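Local coordinates for protein transmembrane oligosaccharyl transferase, putative (Archaeoglobus fulgidus, PDB 3VGP) that belongs to the AglB family of archaeal membrane proteins as a putative oligosaccharyl transferase, represented here by its compact C-terminal globular domain of helices packed on a small mixed sheet, at residues A[66-70]-A[88-92]; A[94-98]-A[124-128]; A[136-141]-A[156-160]. The protein carries 1 engineered substitution. All blocks are in the same frame, centred on the assembly; numbering follows the deposited sequence.

Interaction 1. Residues A[66-70]-A[88-92]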
loop_
_atom_site.group_PDB
_atom_site.type_symbol
_atom_site.label_atom_id
_atom_site.label_comp_id
_atom_site.label_asym_id
_atom_site.label_seq_id
_atom_site.Cartn_x
_atom_site.Cartn_y
_atom_site.Cartn_z
ATOM N N ALA A 66 -0.782 1.612 -6.890
ATOM C CA ALA A 66 -1.617 2.719 -7.339
ATOM C C ALA A 66 -3.009 2.230 -7.757
ATOM O O ALA A 66 -4.019 2.831 -7.393
ATOM C CB ALA A 66 -0.936 3.453 -8.496
ATOM N N LYS A 67 -3.068 1.140 -8.515
ATOM C CA LYS A 67 -4.355 0.604 -8.945
ATOM C C LYS A 67 -5.164 0.149 -7.735
ATOM O O LYS A 67 -6.385 0.301 -7.687
ATOM C CB LYS A 67 -4.146 -0.581 -9.892
ATOM C CG LYS A 67 -3.573 -0.214 -11.256
ATOM C CD LYS A 67 -4.579 0.539 -12.115
ATOM C CE LYS A 67 -4.040 0.741 -13.528
ATOM N NZ LYS A 67 -4.988 1.494 -14.401
ATOM N N PHE A 68 -4.468 -0.415 -6.757
ATOM C CA PHE A 68 -5.108 -0.904 -5.544
ATOM C C PHE A 68 -5.663 0.252 -4.718
ATOM O O PHE A 68 -6.838 0.257 -4.352
ATOM C CB PHE A 68 -4.090 -1.693 -4.712
ATOM C CG PHE A 68 -4.605 -2.138 -3.371
ATOM C CD1 PHE A 68 -5.193 -3.386 -3.211
ATOM C CD2 PHE A 68 -4.497 -1.304 -2.264
ATOM C CE1 PHE A 68 -5.665 -3.796 -1.970
ATOM C CE2 PHE A 68 -4.968 -1.704 -1.019
ATOM C CZ PHE A 68 -5.553 -2.955 -0.874
ATOM N N PHE A 69 -4.816 1.238 -4.437
ATOM C CA PHE A 69 -5.232 2.373 -3.627
ATOM C C PHE A 69 -6.324 3.226 -4.259
ATOM O O PHE A 69 -7.217 3.699 -3.554
ATOM C CB PHE A 69 -4.021 3.246 -3.264
ATOM C CG PHE A 69 -3.109 2.623 -2.227
ATOM C CD1 PHE A 69 -3.644 1.995 -1.097
ATOM C CD2 PHE A 69 -1.725 2.681 -2.368
ATOM C CE1 PHE A 69 -2.807 1.436 -0.124
ATOM C CE2 PHE A 69 -0.878 2.130 -1.405
ATOM C CZ PHE A 69 -1.419 1.506 -0.279
ATOM N N THR A 70 -6.276 3.404 -5.577
ATOM C CA THR A 70 -7.279 4.219 -6.261
ATOM C C THR A 70 -8.560 3.479 -6.638
ATOM O O THR A 70 -9.491 4.082 -7.183
ATOM C CB THR A 70 -6.688 4.882 -7.534
ATOM O OG1 THR A 70 -6.191 3.876 -8.425
ATOM C CG2 THR A 70 -5.554 5.812 -7.158
ATOM N N TYR A 88 0.207 -8.165 3.699
ATOM C CA TYR A 88 0.061 -6.855 4.319
ATOM C C TYR A 88 -0.031 -5.699 3.340
ATOM O O TYR A 88 0.645 -5.672 2.309
ATOM C CB TYR A 88 1.239 -6.577 5.254
ATOM C CG TYR A 88 1.360 -7.533 6.418
ATOM C CD1 TYR A 88 0.343 -7.640 7.362
ATOM C CD2 TYR A 88 2.499 -8.319 6.580
ATOM C CE1 TYR A 88 0.458 -8.509 8.447
ATOM C CE2 TYR A 88 2.624 -9.196 7.662
ATOM C CZ TYR A 88 1.597 -9.281 8.588
ATOM O OH TYR A 88 1.702 -10.141 9.661
ATOM N N VAL A 89 -0.883 -4.740 3.689
ATOM C CA VAL A 89 -1.053 -3.516 2.922
ATOM C C VAL A 89 -0.748 -2.420 3.942
ATOM O O VAL A 89 -1.269 -2.443 5.057
ATOM C CB VAL A 89 -2.499 -3.348 2.408
ATOM C CG1 VAL A 89 -2.655 -1.983 1.764
ATOM C CG2 VAL A 89 -2.817 -4.435 1.386
ATOM N N VAL A 90 0.090 -1.463 3.569
ATOM C CA VAL A 90 0.470 -0.411 4.504
ATOM C C VAL A 90 0.120 0.979 3.998
ATOM O O VAL A 90 0.382 1.306 2.842
ATOM C CB VAL A 90 1.987 -0.459 4.785
ATOM C CG1 VAL A 90 2.344 0.501 5.913
ATOM C CG2 VAL A 90 2.401 -1.880 5.136
ATOM N N THR A 91 -0.467 1.790 4.873
ATOM C CA THR A 91 -0.843 3.159 4.526
ATOM C C THR A 91 -0.178 4.127 5.504
ATOM O O THR A 91 0.439 3.708 6.480
ATOM C CB THR A 91 -2.382 3.368 4.575
ATOM O OG1 THR A 91 -2.859 3.204 5.918
ATOM C CG2 THR A 91 -3.085 2.354 3.667
ATOM N N ALA A 92 -0.290 5.421 5.221
ATOM C CA ALA A 92 0.284 6.459 6.077
ATOM C C ALA A 92 -0.361 7.777 5.673
ATOM O O ALA A 92 -0.912 7.888 4.578
ATOM C CB ALA A 92 1.797 6.533 5.889
#
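Phe68 and Phe69, on helix 58-69, face Val89 and Thr91 of strand 88-91 with the backbones well separated: CA of Phe68 lies 9.7 Å from CA of Val89, and CA of Phe69 lies 9.3 Å from CA of Thr91. Aromatic rings bridge the gap without a hydrogen bond. Val89 is the shared partner. Its CG1 branch approaches CE2 of Phe68 to 3.6 Å and CE1 of Phe69 to 3.9 Å, while CG2 leans on CZ of Phe68. The two rings splay from the helix by different first torsions: CG of Phe68 is anti to the backbone N (chi1 175°), whereas that of Phe69 is anti to the carbonyl carbon (chi1 -73°). CD1 of Phe69 lies at the edge of the Phe68 ring, in its plane. Farther along the strand, CE1 of Phe69 also meets the methyl CG2 of Thr91, and CZ brings the ring edge 3.6 Å from Val90 O. Leu136 and Leu133 of helix 132-138 touch Phe68 and Phe69, respectively. Val90 points the other way, onto Trp8 and Met15 of helix 6-20, leaving strand 88-91 between helical layers, with strands 35-36 and 156-161 as its neighbours in the sheet.

Interaction 2. Residues A[94-98]-A[124-128]; sequences EITMK and ILNFF
Met97, modelled as selenomethionine, is the bump that fills a hollow on helix 121-129 formed by Ile124, Leu125 and Phe128, one turn of helix. Its side chain is bent at chi2 and chi3 (-60° and -73°), a curl that lays its successive atoms against different walls. CB rests on CD1 of Leu125 at 4.0 Å, at the more open side of the hollow. CG slides past Phe128, coming 3.7 Å from CB of that residue. The Met97 side chain crosses that of Ile124 at about a right angle, with both SE and CE on its CG2 branch; CE is 3.7 Å from CG2. Thr96 supplies a second, smaller bump: its CB sits 3.5 Å from CZ of Phe128. An ST turn, in which Thr96 OG1 accepts from Lys98 N at 3.2 Å, shapes the loop here, and the same hydroxyl is also bonded to Asp93 O. Phe105 meets the Phe128 ring edge-to-face. Met97 N is buried 3.9 Å above the plane of the Phe128 ring, over its centre, without a conventional partner in the model. Its N-H faces the pi cloud, so the ring may partly compensate for the missing acceptor in an otherwise apolar contact.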
loop_
_atom_site.group_PDB
_atom_site.type_symbol
_atom_site.label_atom_id
_atom_site.label_comp_id
_atom_site.label_asym_id
_atom_site.label_seq_id
_atom_site.Cartn_x
_atom_site.Cartn_y
_atom_site.Cartn_z
ATOM N N GLU A 94 0.884 10.438 4.627
ATOM C CA GLU A 94 1.510 10.963 3.411
ATOM C C GLU A 94 0.860 10.585 2.082
ATOM O O GLU A 94 0.945 11.349 1.125
ATOM C CB GLU A 94 2.995 10.578 3.360
ATOM C CG GLU A 94 3.255 9.080 3.250
ATOM C CD GLU A 94 4.718 8.752 3.001
ATOM O OE1 GLU A 94 5.048 7.551 2.886
ATOM O OE2 GLU A 94 5.537 9.696 2.915
ATOM N N ILE A 95 0.230 9.416 1.992
ATOM C CA ILE A 95 -0.389 9.043 0.723
ATOM C C ILE A 95 -1.868 9.394 0.646
ATOM O O ILE A 95 -2.561 9.015 -0.304
ATOM C CB ILE A 95 -0.188 7.529 0.396
ATOM C CG1 ILE A 95 -0.865 6.643 1.444
ATOM C CG2 ILE A 95 1.292 7.212 0.351
ATOM C CD1 ILE A 95 -0.862 5.168 1.053
ATOM N N THR A 96 -2.348 10.137 1.641
ATOM C CA THR A 96 -3.747 10.548 1.684
ATOM C C THR A 96 -3.843 12.047 1.427
ATOM O O THR A 96 -2.825 12.726 1.282
ATOM C CB THR A 96 -4.377 10.261 3.055
ATOM O OG1 THR A 96 -3.941 11.244 4.005
ATOM C CG2 THR A 96 -3.961 8.871 3.541
HETATM N N MSE A 97 -5.068 12.560 1.376
HETATM C CA MSE A 97 -5.278 13.981 1.129
HETATM C C MSE A 97 -5.408 14.799 2.409
HETATM O O MSE A 97 -6.070 15.834 2.428
HETATM C CB MSE A 97 -6.511 14.185 0.245
HETATM C CG MSE A 97 -6.289 13.796 -1.218
HETATM SE SE MSE A 97 -4.877 14.808 -2.088
HETATM C CE MSE A 97 -5.799 16.492 -2.275
ATOM N N LYS A 98 -4.767 14.334 3.478
ATOM C CA LYS A 98 -4.803 15.040 4.755
ATOM C C LYS A 98 -4.295 16.466 4.551
ATOM O O LYS A 98 -4.883 17.429 5.047
ATOM C CB LYS A 98 -3.929 14.308 5.778
ATOM C CG LYS A 98 -3.808 14.994 7.135
ATOM C CD LYS A 98 -3.024 14.119 8.111
ATOM C CE LYS A 98 -2.847 14.783 9.475
ATOM N NZ LYS A 98 -1.902 15.935 9.447
ATOM N N ILE A 124 -9.949 16.279 -6.586
ATOM C CA ILE A 124 -8.994 15.271 -6.131
ATOM C C ILE A 124 -9.410 14.753 -4.756
ATOM O O ILE A 124 -9.303 13.563 -4.473
ATOM C CB ILE A 124 -7.563 15.844 -6.027
ATOM C CG1 ILE A 124 -7.090 16.311 -7.404
ATOM C CG2 ILE A 124 -6.614 14.785 -5.474
ATOM C CD1 ILE A 124 -5.799 17.092 -7.370
ATOM N N LEU A 125 -9.872 15.657 -3.899
ATOM C CA LEU A 125 -10.308 15.272 -2.564
ATOM C C LEU A 125 -11.531 14.373 -2.661
ATOM O O LEU A 125 -11.621 13.351 -1.983
ATOM C CB LEU A 125 -10.642 16.514 -1.728
ATOM C CG LEU A 125 -11.236 16.233 -0.342
ATOM C CD1 LEU A 125 -10.336 15.273 0.423
ATOM C CD2 LEU A 125 -11.416 17.540 0.422
ATOM N N ASN A 126 -12.473 14.752 -3.519
ATOM C CA ASN A 126 -13.682 13.966 -3.699
ATOM C C ASN A 126 -13.336 12.578 -4.245
ATOM O O ASN A 126 -13.907 11.573 -3.818
ATOM C CB ASN A 126 -14.642 14.690 -4.645
ATOM C CG ASN A 126 -15.971 13.983 -4.768
ATOM O OD1 ASN A 126 -16.633 13.709 -3.766
ATOM N ND2 ASN A 126 -16.371 13.682 -5.998
ATOM N N PHE A 127 -12.395 12.524 -5.184
ATOM C CA PHE A 127 -11.973 11.252 -5.760
ATOM C C PHE A 127 -11.406 10.402 -4.629
ATOM O O PHE A 127 -11.812 9.258 -4.431
ATOM C CB PHE A 127 -10.881 11.467 -6.816
ATOM C CG PHE A 127 -10.469 10.208 -7.530
ATOM C CD1 PHE A 127 -11.155 9.776 -8.662
ATOM C CD2 PHE A 127 -9.406 9.442 -7.059
ATOM C CE1 PHE A 127 -10.788 8.600 -9.315
ATOM C CE2 PHE A 127 -9.030 8.264 -7.703
ATOM C CZ PHE A 127 -9.724 7.843 -8.835
ATOM N N PHE A 128 -10.464 10.977 -3.889
ATOM C CA PHE A 128 -9.833 10.279 -2.773
ATOM C C PHE A 128 -10.849 9.694 -1.789
ATOM O O PHE A 128 -10.731 8.543 -1.374
ATOM C CB PHE A 128 -8.897 11.226 -2.014
ATOM C CG PHE A 128 -8.310 10.617 -0.777
ATOM C CD1 PHE A 128 -7.260 9.709 -0.866
ATOM C CD2 PHE A 128 -8.858 10.887 0.474
ATOM C CE1 PHE A 128 -6.770 9.076 0.266
ATOM C CE2 PHE A 128 -8.373 10.253 1.613
ATOM C CZ PHE A 128 -7.328 9.344 1.505
#

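Interaction 3. Residues A[136-141]-A[156-160]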
loop_
_atom_site.group_PDB
_atom_site.type_symbol
_atom_site.label_atom_id
_atom_site.label_comp_id
_atom_site.label_asym_id
_atom_site.label_seq_id
_atom_site.Cartn_x
_atom_site.Cartn_y
_atom_site.Cartn_z
ATOM N N LEU A 136 -9.502 2.427 4.007
ATOM C CA LEU A 136 -8.460 1.806 4.814
ATOM C C LEU A 136 -7.968 2.794 5.868
ATOM O O LEU A 136 -8.214 2.631 7.065
ATOM C CB LEU A 136 -7.267 1.374 3.944
ATOM C CG LEU A 136 -7.450 0.155 3.036
ATOM C CD1 LEU A 136 -6.313 0.062 2.037
ATOM C CD2 LEU A 136 -7.495 -1.097 3.898
ATOM N N HIS A 137 -7.294 3.840 5.409
ATOM C CA HIS A 137 -6.702 4.822 6.306
ATOM C C HIS A 137 -7.640 5.724 7.103
ATOM O O HIS A 137 -7.395 5.972 8.286
ATOM C CB HIS A 137 -5.724 5.697 5.524
ATOM C CG HIS A 137 -4.681 6.344 6.377
ATOM N ND1 HIS A 137 -3.577 5.664 6.843
ATOM C CD2 HIS A 137 -4.579 7.605 6.860
ATOM C CE1 HIS A 137 -2.837 6.479 7.573
ATOM N NE2 HIS A 137 -3.423 7.663 7.599
HETATM N N MSE A 138 -8.690 6.230 6.468
HETATM C CA MSE A 138 -9.614 7.130 7.160
HETATM C C MSE A 138 -10.621 6.419 8.054
HETATM O O MSE A 138 -11.073 6.991 9.044
HETATM C CB MSE A 138 -10.388 7.997 6.159
HETATM C CG MSE A 138 -9.547 8.695 5.106
HETATM SE SE MSE A 138 -7.924 9.496 5.732
HETATM C CE MSE A 138 -6.744 8.506 4.613
ATOM N N GLU A 139 -10.968 5.178 7.719
ATOM C CA GLU A 139 -11.950 4.433 8.506
ATOM C C GLU A 139 -11.402 3.164 9.149
ATOM O O GLU A 139 -12.170 2.364 9.673
ATOM C CB GLU A 139 -13.147 4.045 7.634
ATOM C CG GLU A 139 -13.783 5.188 6.875
ATOM C CD GLU A 139 -15.076 4.782 6.195
ATOM O OE1 GLU A 139 -15.163 3.637 5.701
ATOM O OE2 GLU A 139 -16.007 5.615 6.146
ATOM N N ASN A 140 -10.084 2.985 9.105
ATOM C CA ASN A 140 -9.440 1.803 9.675
ATOM C C ASN A 140 -10.051 0.483 9.199
ATOM O O ASN A 140 -10.111 -0.490 9.948
ATOM C CB ASN A 140 -9.453 1.866 11.210
ATOM C CG ASN A 140 -8.486 2.897 11.759
ATOM O OD1 ASN A 140 -7.488 3.231 11.121
ATOM N ND2 ASN A 140 -8.766 3.394 12.958
ATOM N N ALA A 141 -10.494 0.459 7.945
ATOM C CA ALA A 141 -11.083 -0.729 7.331
ATOM C C ALA A 141 -12.347 -1.227 8.023
ATOM O O ALA A 141 -12.723 -2.388 7.875
ATOM C CB ALA A 141 -10.039 -1.861 7.276
ATOM N N VAL A 156 1.524 5.294 10.433
ATOM C CA VAL A 156 1.738 4.201 9.492
ATOM C C VAL A 156 0.815 3.078 9.966
ATOM O O VAL A 156 0.944 2.602 11.095
ATOM C CB VAL A 156 3.203 3.702 9.515
ATOM C CG1 VAL A 156 3.391 2.587 8.494
ATOM C CG2 VAL A 156 4.149 4.847 9.213
ATOM N N LYS A 157 -0.116 2.668 9.111
ATOM C CA LYS A 157 -1.066 1.618 9.472
ATOM C C LYS A 157 -0.827 0.346 8.668
ATOM O O LYS A 157 -0.675 0.397 7.450
ATOM C CB LYS A 157 -2.502 2.102 9.247
ATOM C CG LYS A 157 -2.870 3.344 10.041
ATOM C CD LYS A 157 -4.327 3.727 9.848
ATOM C CE LYS A 157 -4.650 5.014 10.608
ATOM N NZ LYS A 157 -6.081 5.398 10.510
ATOM N N ILE A 158 -0.796 -0.790 9.360
ATOM C CA ILE A 158 -0.585 -2.080 8.711
ATOM C C ILE A 158 -1.890 -2.865 8.714
ATOM O O ILE A 158 -2.471 -3.119 9.768
ATOM C CB ILE A 158 0.507 -2.906 9.432
ATOM C CG1 ILE A 158 1.840 -2.151 9.388
ATOM C CG2 ILE A 158 0.668 -4.269 8.759
ATOM C CD1 ILE A 158 2.959 -2.843 10.129
ATOM N N PHE A 159 -2.348 -3.232 7.523
ATOM C CA PHE A 159 -3.581 -3.990 7.358
ATOM C C PHE A 159 -3.240 -5.390 6.874
ATOM O O PHE A 159 -2.363 -5.563 6.032
ATOM C CB PHE A 159 -4.479 -3.315 6.319
ATOM C CG PHE A 159 -4.956 -1.947 6.723
ATOM C CD1 PHE A 159 -6.155 -1.789 7.406
ATOM C CD2 PHE A 159 -4.199 -0.819 6.425
ATOM C CE1 PHE A 159 -6.599 -0.531 7.786
ATOM C CE2 PHE A 159 -4.631 0.448 6.801
ATOM C CZ PHE A 159 -5.832 0.594 7.481
ATOM N N GLU A 160 -3.924 -6.390 7.413
ATOM C CA GLU A 160 -3.688 -7.754 6.972
ATOM C C GLU A 160 -4.821 -8.138 6.034
ATOM O O GLU A 160 -5.985 -7.804 6.271
ATOM C CB GLU A 160 -3.643 -8.710 8.169
ATOM C CG GLU A 160 -3.358 -10.160 7.790
ATOM C CD GLU A 160 -3.005 -11.018 8.994
ATOM O OE1 GLU A 160 -3.692 -10.898 10.030
ATOM O OE2 GLU A 160 -2.048 -11.817 8.903
#
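Lys157 reaches from strand 156-161 to the C-terminal part of helix 132-138 and the loop beyond, where its ammonium group is gripped by two oxygens. NZ donates to His137 O at 2.6 Å, in the carbonyl plane and with a C=O...N angle of 149°. It also donates to Asn140 OD1 at 2.7 Å, this time tilted 25° from the plane of the amide. The lysine chain is extended beyond CG, which gives it the length to span the gap, and on the way it passes over the imidazole of His137. There CE stands 4.0 Å from the centroid of the His137 ring, a CH-pi contact displaced toward the rim. Two residues along the strand, Phe159 makes the apolar half of the interface. Leu136 CD2 lies over the centre of its ring, 3.9 Å from the Phe159 centroid, again as a CH-pi contact. CZ of the same ring comes 3.2 Å from Leu136 O, and Ala141 CB packs 3.7 Å from Phe159 CE1.

Behind these contacts, residues 136-138 include a wider pi-type turn, and a weak bond runs from Ala141 N to Leu136 O. Asn140 and Ala141 then take left-handed backbone conformations (phi 52° at Asn140), bringing the amide back toward the lysine. The His137 ring is fixed through both nitrogens, ND1 to Thr91 OG1 and NE2 to Asp93 OD1. Leu149 of strand 147-153 touches Asn140, Lys157 and Phe159.

A positive charge beside a carbonyl in the C-terminal part of a helix should be favoured by the helix dipole. Two of the three ammonium hydrogens can be taken up by these oxygens, offsetting part of the cost of drawing the charge into the interface, while the lysine methylenes lie against the imidazole face.

How the interactions relate
Read from the N terminus, the three contacts close successive loops, without nesting or crossing. Interaction 1 closes a 17-residue connection containing helix 74-84. Interaction 2 opens just beyond strand 88-91 and closes a longer excursion through helix 105-111. Interaction 3 closes over strand 147-153, which pairs antiparallel with strand 156-161. Interactions 1 and 3 share the sheet, where strands 88-91 and 156-161 are neighbours joined by a probable backbone bond from Phe159 N to Val89 O. Interaction 1 meets interaction 2 where Phe69 packs on Ile95. Helices 121-129 and 132-138 are consecutive, linking interaction 2 at the periphery with interaction 3 at the sheet.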